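Side-chain contacts in twin-arginine translocation pathway signal (Rhodoferax ferrireducens, PDB 5IM2), which probably serves as the periplasmic solute-binding component of a TRAP transporter and holds a copurified benzoate in this crystal: residues Q99-A104 with D155-T160; P124-F129 with T260-L265; M212-I217 with P237-H242; L231-V236 with R246-F251. All coordinates share one frame; numbering follows the deposited sequence.

All four contacts are buried; measured from the centre of each contact to the centre of the chain, contact 2 lies about 7 Å away, the others 14 to 16 Å. Contact 2 packs a 3-10 segment on strand 262-267 of the five-stranded sheet, contact 1 sits at the approach to its edge strand 161-167, and the salt bridge of Asp-155 with Arg-125 joins them. Contact 4 spans strands 228-232 and 247-251 of the six-stranded sheet; contact 3 joins loops that follow two of its strands. Contacts 2, 3 and 4 reach the benzoate; contact 1 does not touch it. Contacts 1 and 4 pair an aromatic polar group with a carboxylate, whereas contacts 2 and 3 rest on side-chain packing, helped in contact 2 by one water.

Contact 1: Q99-A104 with D155-T160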
# COMPACT_ATOMS: atom_id res chain seq x y z
N GLN A 99 8.49 -11.93 2.92
CA GLN A 99 8.45 -12.89 4.03
C GLN A 99 7.86 -12.33 5.32
O GLN A 99 7.65 -13.11 6.26
CB GLN A 99 9.87 -13.42 4.28
CG GLN A 99 10.40 -14.31 3.09
CD GLN A 99 11.94 -14.33 2.96
OE1 GLN A 99 12.67 -13.99 3.90
NE2 GLN A 99 12.43 -14.75 1.79
N LEU A 100 7.54 -11.03 5.39
CA LEU A 100 7.06 -10.43 6.64
C LEU A 100 5.82 -11.13 7.15
O LEU A 100 5.74 -11.51 8.33
CB LEU A 100 6.79 -8.93 6.45
CG LEU A 100 8.05 -8.06 6.50
CD1 LEU A 100 7.75 -6.69 5.93
CD2 LEU A 100 8.68 -7.94 7.90
N TYR A 101 4.82 -11.33 6.28
CA TYR A 101 3.56 -11.91 6.74
C TYR A 101 3.80 -13.26 7.42
O TYR A 101 3.33 -13.48 8.54
CB TYR A 101 2.58 -12.03 5.57
CG TYR A 101 1.20 -12.43 6.01
CD1 TYR A 101 0.28 -11.48 6.43
CD2 TYR A 101 0.84 -13.78 6.06
CE1 TYR A 101 -0.97 -11.86 6.86
CE2 TYR A 101 -0.41 -14.17 6.48
CZ TYR A 101 -1.31 -13.20 6.88
OH TYR A 101 -2.56 -13.61 7.31
N ASP A 102 4.58 -14.15 6.79
CA ASP A 102 4.85 -15.46 7.37
C ASP A 102 5.67 -15.37 8.65
O ASP A 102 5.56 -16.27 9.50
CB ASP A 102 5.55 -16.34 6.34
CG ASP A 102 4.58 -16.88 5.32
OD1 ASP A 102 3.45 -17.21 5.74
OD2 ASP A 102 4.91 -16.92 4.11
N GLN A 103 6.49 -14.33 8.82
CA GLN A 103 7.21 -14.18 10.08
C GLN A 103 6.25 -13.93 11.24
O GLN A 103 6.46 -14.44 12.35
CB GLN A 103 8.22 -13.05 10.01
CG GLN A 103 9.44 -13.34 9.16
CD GLN A 103 10.33 -12.12 8.95
OE1 GLN A 103 10.03 -11.01 9.41
NE2 GLN A 103 11.44 -12.33 8.22
N ALA A 104 5.20 -13.13 11.01
CA ALA A 104 4.19 -12.93 12.05
C ALA A 104 3.40 -14.21 12.24
O ALA A 104 3.22 -14.68 13.37
CB ALA A 104 3.25 -11.77 11.70
N ASP A 155 -11.71 -15.19 5.54
CA ASP A 155 -10.78 -16.32 5.57
C ASP A 155 -9.45 -16.01 4.89
O ASP A 155 -8.51 -16.80 5.03
CB ASP A 155 -11.40 -17.52 4.88
CG ASP A 155 -11.78 -17.23 3.47
OD1 ASP A 155 -12.82 -16.56 3.27
OD2 ASP A 155 -11.03 -17.63 2.56
N GLU A 156 -9.32 -14.89 4.17
CA GLU A 156 -8.10 -14.61 3.42
C GLU A 156 -6.90 -14.39 4.33
O GLU A 156 -5.77 -14.73 3.95
CB GLU A 156 -8.29 -13.39 2.50
CG GLU A 156 -7.05 -12.93 1.72
CD GLU A 156 -7.39 -12.41 0.32
OE1 GLU A 156 -7.20 -11.19 0.05
OE2 GLU A 156 -7.87 -13.23 -0.50
N PHE A 157 -7.13 -13.83 5.51
CA PHE A 157 -6.06 -13.57 6.47
C PHE A 157 -6.28 -14.34 7.76
O PHE A 157 -5.83 -13.91 8.82
CB PHE A 157 -5.96 -12.09 6.79
CG PHE A 157 -5.47 -11.21 5.64
CD1 PHE A 157 -4.14 -11.23 5.23
CD2 PHE A 157 -6.33 -10.32 5.02
CE1 PHE A 157 -3.69 -10.41 4.22
CE2 PHE A 157 -5.87 -9.49 3.98
CZ PHE A 157 -4.56 -9.54 3.60
N LYS A 158 -6.99 -15.47 7.71
CA LYS A 158 -7.43 -16.12 8.94
C LYS A 158 -6.29 -16.74 9.72
O LYS A 158 -6.50 -17.15 10.87
CB LYS A 158 -8.48 -17.20 8.63
CG LYS A 158 -7.97 -18.35 7.78
CD LYS A 158 -9.06 -19.40 7.59
CE LYS A 158 -8.49 -20.67 6.99
NZ LYS A 158 -9.07 -20.97 5.65
N ASP A 159 -5.08 -16.78 9.14
CA ASP A 159 -3.95 -17.36 9.83
C ASP A 159 -3.20 -16.32 10.67
O ASP A 159 -2.23 -16.68 11.35
CB ASP A 159 -3.01 -18.07 8.85
CG ASP A 159 -2.67 -17.25 7.62
OD1 ASP A 159 -3.27 -16.18 7.41
OD2 ASP A 159 -1.80 -17.71 6.83
N THR A 160 -3.68 -15.07 10.70
CA THR A 160 -3.17 -14.06 11.62
C THR A 160 -4.33 -13.33 12.25
O THR A 160 -5.50 -13.52 11.89
CB THR A 160 -2.23 -13.05 10.92
OG1 THR A 160 -2.92 -12.31 9.89
CG2 THR A 160 -0.99 -13.79 10.35
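Tyr-101 of helix 100-106 drives its phenol into a type I beta turn, Phe-157 to Thr-160, just ahead of strand 161-167, the edge strand of the five-stranded sheet. At the tip, OH of Tyr-101 donates to Asp-159 OD1 at 2.7 Å, arriving from above the carboxylate plane, 41° out of it. The same OH lies 2.9 Å from Thr-160 OG1, a possible second hydrogen bond for which the more distant Phe-157 O competes. The methyl of Thr-160 closes in as well, with CG2 3.5 Å from Tyr-101 CZ. Phe-157 meets the phenol obliquely, the ring planes 49° apart, and CD1 of Phe-157 comes within 3.6 Å of Tyr-101 CE1.

The reach across depends on the tyrosine torsion: chi1 of -172° swings the ring off the helix with CG opposite the backbone N. The turn holds its own shape through Thr-160 N bonded to Phe-157 O at 3.1 Å. One shell further out, Phe-123 stands edge-to-face with Tyr-101 and stacks on Phe-157, tying both rings together. Asp-102, whose OD1 is 5.4 Å from Asp-159 OD2, forms a salt bridge with Arg-122, which probably eases the repulsion between the two carboxylates. The edge of the Phe-157 ring finishes the nest around the phenol oxygen, its CD1 3.5 Å from Tyr-101 OH.

Contact 2: P124-F129 with T260-L265; sequences PRIEVF and TATFVL. With BEZ (benzoic acid), chain B.
Thr-262, on the segment that runs into strand 262-267, packs against Ile-126 and Phe-129 of the short 3-10 segment 126-129, and its side chain can be followed atom by atom. Thr-262 CB lies 3.8 Å from Ile-126 CD1, the methyl end of that side chain. From there the two branches part. With chi1 at 60°, OG1 of Thr-262 sits between the backbone N and the carbonyl carbon and meets Ile-126 CD1 at 3.7 Å, the two side chains reaching toward each other tip to tip. The methyl branch goes the other way: CG2 of Thr-262 lies 3.8 Å from Phe-129 CB and 3.9 Å from Ile-126 O, wedged against the turn itself.

Two residues back along the chain, the methyl CG2 of Thr-260 rests 3.4 Å from Phe-129 O, while its hydroxyl bonds to His-168 O instead. A water completes this end, giving a hydrogen to Phe-129 O at 2.7 Å and accepting one from Thr-260 N at 3.0 Å. Glu-130, which follows Phe-129 in the chain, takes the backbone N of Thr-262.

Phe-263 leaves the strand on the side away from the 3-10 segment, stacks on Trp-113 and brings its edge to the benzoate. The strand therefore has one side packed on the 3-10 segment and the other lining the ligand pocket of this solute-binding fold. Between the segments there is van der Waals contact of methyls, a hydroxyl and a carbonyl, so shape rather than direct hydrogen bonding sets the fit, with a water bridging the two backbones.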
# COMPACT_ATOMS: atom_id res chain seq x y z
N PRO A 124 -5.57 -12.95 -3.02
CA PRO A 124 -6.20 -12.46 -4.25
C PRO A 124 -7.35 -11.51 -4.03
O PRO A 124 -7.54 -10.61 -4.85
CB PRO A 124 -6.66 -13.75 -4.94
CG PRO A 124 -6.82 -14.74 -3.84
CD PRO A 124 -5.73 -14.40 -2.85
N ARG A 125 -8.15 -11.66 -2.98
CA ARG A 125 -9.37 -10.86 -2.93
C ARG A 125 -9.13 -9.40 -2.51
O ARG A 125 -9.87 -8.50 -2.93
CB ARG A 125 -10.38 -11.51 -1.99
CG ARG A 125 -10.99 -12.75 -2.55
CD ARG A 125 -11.72 -13.53 -1.50
NE ARG A 125 -10.79 -14.28 -0.68
CZ ARG A 125 -11.15 -15.20 0.21
NH1 ARG A 125 -12.43 -15.47 0.44
NH2 ARG A 125 -10.21 -15.84 0.89
N ILE A 126 -8.10 -9.13 -1.69
CA ILE A 126 -7.86 -7.76 -1.28
C ILE A 126 -7.37 -6.91 -2.45
O ILE A 126 -7.41 -5.67 -2.39
CB ILE A 126 -6.86 -7.72 -0.11
CG1 ILE A 126 -6.87 -6.34 0.52
CG2 ILE A 126 -5.46 -8.09 -0.54
CD1 ILE A 126 -5.88 -6.17 1.68
N GLU A 127 -6.92 -7.57 -3.52
CA GLU A 127 -6.38 -6.88 -4.69
C GLU A 127 -7.40 -6.01 -5.42
O GLU A 127 -7.00 -5.23 -6.29
CB GLU A 127 -5.86 -7.89 -5.72
CG GLU A 127 -4.66 -8.71 -5.38
CD GLU A 127 -4.35 -9.71 -6.52
OE1 GLU A 127 -5.27 -10.09 -7.32
OE2 GLU A 127 -3.18 -10.12 -6.62
N VAL A 128 -8.69 -6.13 -5.11
CA VAL A 128 -9.71 -5.32 -5.76
C VAL A 128 -9.37 -3.83 -5.60
O VAL A 128 -9.70 -3.00 -6.45
CB VAL A 128 -11.09 -5.69 -5.20
CG1 VAL A 128 -11.25 -5.25 -3.75
CG2 VAL A 128 -12.19 -5.15 -6.10
N PHE A 129 -8.72 -3.47 -4.50
CA PHE A 129 -8.44 -2.06 -4.21
C PHE A 129 -7.26 -1.52 -4.98
O PHE A 129 -7.06 -0.29 -5.01
CB PHE A 129 -8.23 -1.88 -2.70
CG PHE A 129 -9.49 -2.05 -1.94
CD1 PHE A 129 -10.44 -1.04 -1.91
CD2 PHE A 129 -9.81 -3.27 -1.34
CE1 PHE A 129 -11.63 -1.22 -1.29
CE2 PHE A 129 -11.01 -3.46 -0.70
CZ PHE A 129 -11.93 -2.45 -0.68
N THR A 260 -3.67 2.41 -6.19
CA THR A 260 -3.06 2.39 -4.86
C THR A 260 -2.71 0.95 -4.52
O THR A 260 -3.13 -0.00 -5.18
CB THR A 260 -3.98 3.05 -3.83
OG1 THR A 260 -3.26 3.18 -2.60
CG2 THR A 260 -5.26 2.25 -3.60
N ALA A 261 -1.87 0.80 -3.50
CA ALA A 261 -1.51 -0.51 -2.99
C ALA A 261 -2.10 -0.69 -1.60
O ALA A 261 -2.31 0.27 -0.87
CB ALA A 261 0.01 -0.71 -2.96
N THR A 262 -2.38 -1.94 -1.24
CA THR A 262 -2.92 -2.29 0.06
C THR A 262 -1.82 -2.72 1.01
O THR A 262 -0.80 -3.28 0.61
CB THR A 262 -3.96 -3.40 -0.04
OG1 THR A 262 -3.38 -4.58 -0.60
CG2 THR A 262 -5.10 -2.95 -0.87
N PHE A 263 -2.06 -2.46 2.28
CA PHE A 263 -1.16 -2.81 3.36
C PHE A 263 -1.96 -3.51 4.44
O PHE A 263 -3.13 -3.18 4.67
CB PHE A 263 -0.49 -1.56 3.98
CG PHE A 263 0.31 -0.76 3.00
CD1 PHE A 263 -0.32 0.10 2.14
CD2 PHE A 263 1.70 -0.90 2.94
CE1 PHE A 263 0.42 0.82 1.22
CE2 PHE A 263 2.43 -0.19 2.04
CZ PHE A 263 1.78 0.69 1.18
N VAL A 264 -1.30 -4.43 5.13
CA VAL A 264 -1.88 -5.12 6.28
C VAL A 264 -0.96 -4.95 7.48
O VAL A 264 0.27 -5.08 7.37
CB VAL A 264 -2.14 -6.61 5.98
CG1 VAL A 264 -0.85 -7.33 5.71
CG2 VAL A 264 -2.90 -7.23 7.14
N LEU A 265 -1.57 -4.66 8.65
CA LEU A 265 -0.91 -4.67 9.94
C LEU A 265 -1.42 -5.93 10.61
O LEU A 265 -2.60 -6.00 10.98
CB LEU A 265 -1.25 -3.42 10.76
CG LEU A 265 -0.64 -3.28 12.15
CD1 LEU A 265 0.87 -3.09 12.02
CD2 LEU A 265 -1.30 -2.11 12.85
C BEZ B . 5.55 0.41 -2.52
O1 BEZ B . 5.16 0.87 -3.64
O2 BEZ B . 6.12 -0.71 -2.48
C1 BEZ B . 5.35 1.21 -1.27
C2 BEZ B . 5.77 0.70 -0.05
C3 BEZ B . 5.61 1.48 1.10
C4 BEZ B . 5.02 2.73 1.01
C5 BEZ B . 4.59 3.22 -0.21
C6 BEZ B . 4.76 2.46 -1.36
O HOH W 1 -6.25 1.18 -7.09

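Contact 3: M212-I217 with P237-H242. With BEZ (benzoic acid), chain B.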
# COMPACT_ATOMS: atom_id res chain seq x y z
N MET A 212 8.90 -5.53 -7.78
CA MET A 212 9.90 -5.63 -6.72
C MET A 212 9.44 -4.81 -5.53
O MET A 212 8.68 -3.85 -5.71
CB MET A 212 11.28 -5.14 -7.18
CG MET A 212 11.35 -3.62 -7.34
SD MET A 212 12.93 -3.05 -7.95
CE MET A 212 12.79 -3.63 -9.66
N PRO A 213 9.86 -5.15 -4.31
CA PRO A 213 9.47 -4.34 -3.16
C PRO A 213 10.26 -3.05 -3.05
O PRO A 213 11.31 -2.85 -3.66
CB PRO A 213 9.77 -5.27 -1.98
CG PRO A 213 10.89 -6.06 -2.44
CD PRO A 213 10.64 -6.33 -3.90
N LEU A 214 9.73 -2.16 -2.20
CA LEU A 214 10.26 -0.80 -2.10
C LEU A 214 11.77 -0.75 -1.92
O LEU A 214 12.41 0.01 -2.66
CB LEU A 214 9.57 -0.07 -0.94
CG LEU A 214 10.01 1.39 -0.68
CD1 LEU A 214 9.46 2.35 -1.74
CD2 LEU A 214 9.60 1.86 0.72
N PRO A 215 12.39 -1.49 -0.99
CA PRO A 215 13.83 -1.26 -0.72
C PRO A 215 14.74 -1.60 -1.88
O PRO A 215 15.88 -1.12 -1.90
CB PRO A 215 14.12 -2.16 0.49
CG PRO A 215 12.79 -2.51 1.05
CD PRO A 215 11.86 -2.55 -0.13
N ALA A 216 14.26 -2.40 -2.85
CA ALA A 216 15.03 -2.82 -4.01
C ALA A 216 15.11 -1.73 -5.08
O ALA A 216 15.86 -1.88 -6.04
CB ALA A 216 14.40 -4.09 -4.60
N ILE A 217 14.35 -0.64 -4.94
CA ILE A 217 14.17 0.28 -6.06
C ILE A 217 15.46 1.06 -6.33
O ILE A 217 15.85 1.18 -7.50
CB ILE A 217 12.97 1.21 -5.83
CG1 ILE A 217 11.68 0.41 -6.02
CG2 ILE A 217 12.96 2.36 -6.83
CD1 ILE A 217 10.44 1.14 -5.57
N PRO A 237 11.01 10.33 -0.74
CA PRO A 237 12.27 10.75 -0.10
C PRO A 237 12.92 9.67 0.74
O PRO A 237 14.14 9.74 0.95
CB PRO A 237 11.87 11.95 0.76
CG PRO A 237 10.50 12.32 0.33
CD PRO A 237 9.86 11.14 -0.29
N SER A 238 12.17 8.69 1.26
CA SER A 238 12.76 7.68 2.13
C SER A 238 13.70 6.77 1.36
O SER A 238 14.59 6.17 1.98
CB SER A 238 11.67 6.84 2.82
OG SER A 238 11.14 5.83 1.95
N VAL A 239 13.51 6.64 0.05
CA VAL A 239 14.38 5.87 -0.83
C VAL A 239 15.15 6.77 -1.79
O VAL A 239 15.73 6.28 -2.76
CB VAL A 239 13.59 4.79 -1.60
CG1 VAL A 239 13.30 3.62 -0.69
CG2 VAL A 239 12.29 5.35 -2.23
N LYS A 240 15.17 8.07 -1.52
CA LYS A 240 15.94 9.04 -2.28
C LYS A 240 15.63 8.92 -3.77
O LYS A 240 16.50 9.05 -4.62
CB LYS A 240 17.44 8.89 -1.98
CG LYS A 240 17.83 9.21 -0.52
CD LYS A 240 17.66 8.01 0.41
CE LYS A 240 18.78 6.97 0.23
NZ LYS A 240 18.38 5.60 0.68
N VAL A 241 14.36 8.66 -4.08
CA VAL A 241 13.98 8.51 -5.49
C VAL A 241 13.94 9.85 -6.20
O VAL A 241 14.13 9.91 -7.43
CB VAL A 241 12.64 7.74 -5.59
CG1 VAL A 241 11.87 8.10 -6.87
CG2 VAL A 241 12.94 6.25 -5.57
N HIS A 242 13.74 10.95 -5.47
CA HIS A 242 13.84 12.26 -6.10
C HIS A 242 15.27 12.58 -6.52
O HIS A 242 15.48 13.48 -7.34
CB HIS A 242 13.32 13.35 -5.16
CG HIS A 242 14.11 13.49 -3.90
ND1 HIS A 242 14.21 12.48 -2.97
CD2 HIS A 242 14.83 14.52 -3.41
CE1 HIS A 242 14.96 12.88 -1.96
NE2 HIS A 242 15.35 14.12 -2.21
C BEZ B . 5.55 0.41 -2.52
O1 BEZ B . 5.16 0.87 -3.64
O2 BEZ B . 6.12 -0.71 -2.48
C1 BEZ B . 5.35 1.21 -1.27
C2 BEZ B . 5.77 0.70 -0.05
C3 BEZ B . 5.61 1.48 1.10
C4 BEZ B . 5.02 2.73 1.01
C5 BEZ B . 4.59 3.22 -0.21
C6 BEZ B . 4.76 2.46 -1.36
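The backbone coils through helical angles at 214-216, with Ile-217 N bonded to Leu-214 O at 3.1 Å, so that Leu-214 and Ile-217 face Val-239 and Val-241. The opposing segment makes a 3-10 turn at 237-238 and passes through Lys-240, whose angles are left-handed, into the weakly bonded start of the short helix 241-244. Both segments come after strands of the six-stranded sheet, 208-211 and 228-232, and the first, through Leu-214, reaches the ligand pocket of this solute-binding fold.

Leu-214 works on two fronts. Its chi1 of 180° puts CG opposite the backbone N and carries the branched end to Val-239, where Leu-214 CG meets Val-239 CG1 at 4.0 Å and CD1 of Leu-214 comes to 4.2 Å from Val-239 CG2, the side chains crossing at a slant. The other methyl turns to the ligand, Leu-214 CD2 being 4.0 Å from benzoate C3. Beside this pair Ile-217 and Val-241 pack through their CG2 methyls, and Leu-231 of strand 228-232 touches Leu-214, Ile-217 and Val-241.

Polar groups around the loop connect to the pocket. Tyr-118 OH bonds to Leu-214 N as well as to the benzoate, and Arg-192 NH2 bonds to Met-212 O as well as to the ligand; two ligand-holding groups are thus tied to this loop. Ser-238 OG is engaged by Val-235 O. Close to the carboxylate, the CB of Leu-214 approaches benzoate O2 to 3.8 Å.

Contact 4: L231-V236 with R246-F251; sequences LPWEVV and RFHSEF. With BEZ (benzoic acid), chain B.
Trp-233 and Glu-250 are brought together by their first torsions: chi1 of -90° lays the indole toward strand 247-251, and chi1 of 62° on Glu-250 sets CG between its backbone N and carbonyl carbon, from where an extended chain runs on to the carboxylate. NE1 of Trp-233 then donates to Glu-250 OE1 at 2.8 Å, with an N-H...O angle of 154°. The donor comes in almost head-on along the CD-OE1 bond, and the carboxylate stands nearly perpendicular to the indole. Since Arg-307 forms a salt bridge with the same OE1, this oxygen has two partners, and the indole is probably fixed in its rotation.

The benzo end of the indole packs obliquely against His-248. CH2 of Trp-233 lies 3.5 Å from His-248 CB, and CZ3 of Trp-233 is 3.9 Å from His-248 ND1. The imidazole is held in turn by His-174 at ND1 and Asn-315 at NE2.

The residues next to the tryptophan line the pocket. Glu-234 OE2, hydrogen-bonded to Gln-299, merely packs 3.5 Å from benzoate C5; Pro-232 CD is 3.7 Å from C6 of the benzoate, and Val-235 CB approaches benzoate C5 to 3.7 Å. In the six-stranded sheet, strand 171-175 runs between strands 228-232 and 247-251; the indole touches Val-172 of that middle strand and packs against helix 303-312 through Asp-303, Arg-307 and Ala-310.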
# COMPACT_ATOMS: atom_id res chain seq x y z
N LEU A 231 5.16 4.88 -7.54
CA LEU A 231 5.16 5.07 -6.09
C LEU A 231 4.22 6.21 -5.77
O LEU A 231 4.15 7.17 -6.55
CB LEU A 231 6.53 5.44 -5.53
CG LEU A 231 7.68 4.47 -5.68
CD1 LEU A 231 9.02 5.16 -5.46
CD2 LEU A 231 7.44 3.37 -4.70
N PRO A 232 3.60 6.22 -4.59
CA PRO A 232 3.00 7.47 -4.11
C PRO A 232 4.09 8.46 -3.70
O PRO A 232 5.23 8.09 -3.44
CB PRO A 232 2.17 7.03 -2.91
CG PRO A 232 2.99 5.90 -2.35
CD PRO A 232 3.54 5.17 -3.55
N TRP A 233 3.69 9.73 -3.57
CA TRP A 233 4.62 10.80 -3.25
C TRP A 233 5.26 10.61 -1.89
O TRP A 233 6.44 10.95 -1.71
CB TRP A 233 3.92 12.17 -3.29
CG TRP A 233 3.94 12.86 -4.62
CD1 TRP A 233 2.87 13.27 -5.34
CD2 TRP A 233 5.10 13.23 -5.38
NE1 TRP A 233 3.27 13.87 -6.51
CE2 TRP A 233 4.64 13.85 -6.56
CE3 TRP A 233 6.47 13.08 -5.19
CZ2 TRP A 233 5.50 14.36 -7.53
CZ3 TRP A 233 7.33 13.57 -6.16
CH2 TRP A 233 6.84 14.21 -7.32
N GLU A 234 4.51 10.09 -0.91
CA GLU A 234 4.94 10.19 0.47
C GLU A 234 6.23 9.40 0.72
O GLU A 234 7.05 9.81 1.56
CB GLU A 234 3.82 9.74 1.41
CG GLU A 234 3.42 8.29 1.30
CD GLU A 234 4.26 7.32 2.14
OE1 GLU A 234 4.95 7.75 3.11
OE2 GLU A 234 4.21 6.12 1.79
N VAL A 235 6.44 8.30 -0.01
CA VAL A 235 7.55 7.39 0.26
C VAL A 235 8.80 7.80 -0.49
O VAL A 235 9.89 7.32 -0.15
CB VAL A 235 7.16 5.94 -0.08
CG1 VAL A 235 7.07 5.71 -1.59
CG2 VAL A 235 8.11 4.96 0.60
N VAL A 236 8.68 8.71 -1.45
CA VAL A 236 9.77 8.95 -2.39
C VAL A 236 11.04 9.38 -1.67
O VAL A 236 12.12 8.85 -1.98
CB VAL A 236 9.31 9.98 -3.44
CG1 VAL A 236 10.47 10.73 -4.12
CG2 VAL A 236 8.42 9.32 -4.44
N ARG A 246 14.19 12.18 -12.52
CA ARG A 246 14.10 13.60 -12.87
C ARG A 246 12.69 14.05 -13.20
O ARG A 246 12.43 15.26 -13.19
CB ARG A 246 14.96 13.94 -14.10
CG ARG A 246 16.40 14.27 -13.82
CD ARG A 246 17.06 14.85 -15.07
NE ARG A 246 17.20 13.85 -16.13
CZ ARG A 246 18.29 13.12 -16.35
NH1 ARG A 246 19.37 13.27 -15.60
NH2 ARG A 246 18.30 12.24 -17.34
N PHE A 247 11.80 13.13 -13.54
CA PHE A 247 10.48 13.46 -14.06
C PHE A 247 9.44 12.76 -13.20
O PHE A 247 9.61 11.61 -12.80
CB PHE A 247 10.34 13.02 -15.52
CG PHE A 247 11.21 13.80 -16.45
CD1 PHE A 247 10.78 15.01 -16.96
CD2 PHE A 247 12.46 13.32 -16.80
CE1 PHE A 247 11.58 15.73 -17.81
CE2 PHE A 247 13.26 14.03 -17.65
CZ PHE A 247 12.83 15.24 -18.16
N HIS A 248 8.36 13.48 -12.89
CA HIS A 248 7.28 12.94 -12.08
C HIS A 248 5.96 13.32 -12.72
O HIS A 248 5.71 14.50 -12.99
CB HIS A 248 7.38 13.50 -10.67
CG HIS A 248 8.76 13.41 -10.10
ND1 HIS A 248 9.19 12.34 -9.34
CD2 HIS A 248 9.82 14.24 -10.21
CE1 HIS A 248 10.46 12.52 -9.01
NE2 HIS A 248 10.86 13.67 -9.52
N SER A 249 5.11 12.33 -12.96
CA SER A 249 3.78 12.57 -13.50
C SER A 249 2.75 12.06 -12.49
O SER A 249 2.65 10.86 -12.25
CB SER A 249 3.61 11.90 -14.86
OG SER A 249 4.26 12.70 -15.82
N GLU A 250 2.00 12.99 -11.91
CA GLU A 250 0.86 12.68 -11.07
C GLU A 250 -0.42 12.85 -11.88
O GLU A 250 -0.41 13.31 -13.02
CB GLU A 250 0.86 13.59 -9.82
CG GLU A 250 0.73 15.06 -10.18
CD GLU A 250 1.10 16.04 -9.05
OE1 GLU A 250 1.60 15.62 -7.98
OE2 GLU A 250 0.89 17.26 -9.27
N PHE A 251 -1.53 12.41 -11.31
CA PHE A 251 -2.85 12.53 -11.93
C PHE A 251 -3.64 13.62 -11.22
O PHE A 251 -3.75 13.60 -9.99
CB PHE A 251 -3.60 11.20 -11.86
CG PHE A 251 -3.13 10.22 -12.87
CD1 PHE A 251 -1.97 9.51 -12.67
CD2 PHE A 251 -3.81 10.07 -14.06
CE1 PHE A 251 -1.51 8.62 -13.63
CE2 PHE A 251 -3.36 9.17 -15.02
CZ PHE A 251 -2.22 8.47 -14.82
C BEZ B . 5.55 0.41 -2.52
O1 BEZ B . 5.16 0.87 -3.64
O2 BEZ B . 6.12 -0.71 -2.48
C1 BEZ B . 5.35 1.21 -1.27
C2 BEZ B . 5.77 0.70 -0.05
C3 BEZ B . 5.61 1.48 1.10
C4 BEZ B . 5.02 2.73 1.01
C5 BEZ B . 4.59 3.22 -0.21
C6 BEZ B . 4.76 2.46 -1.36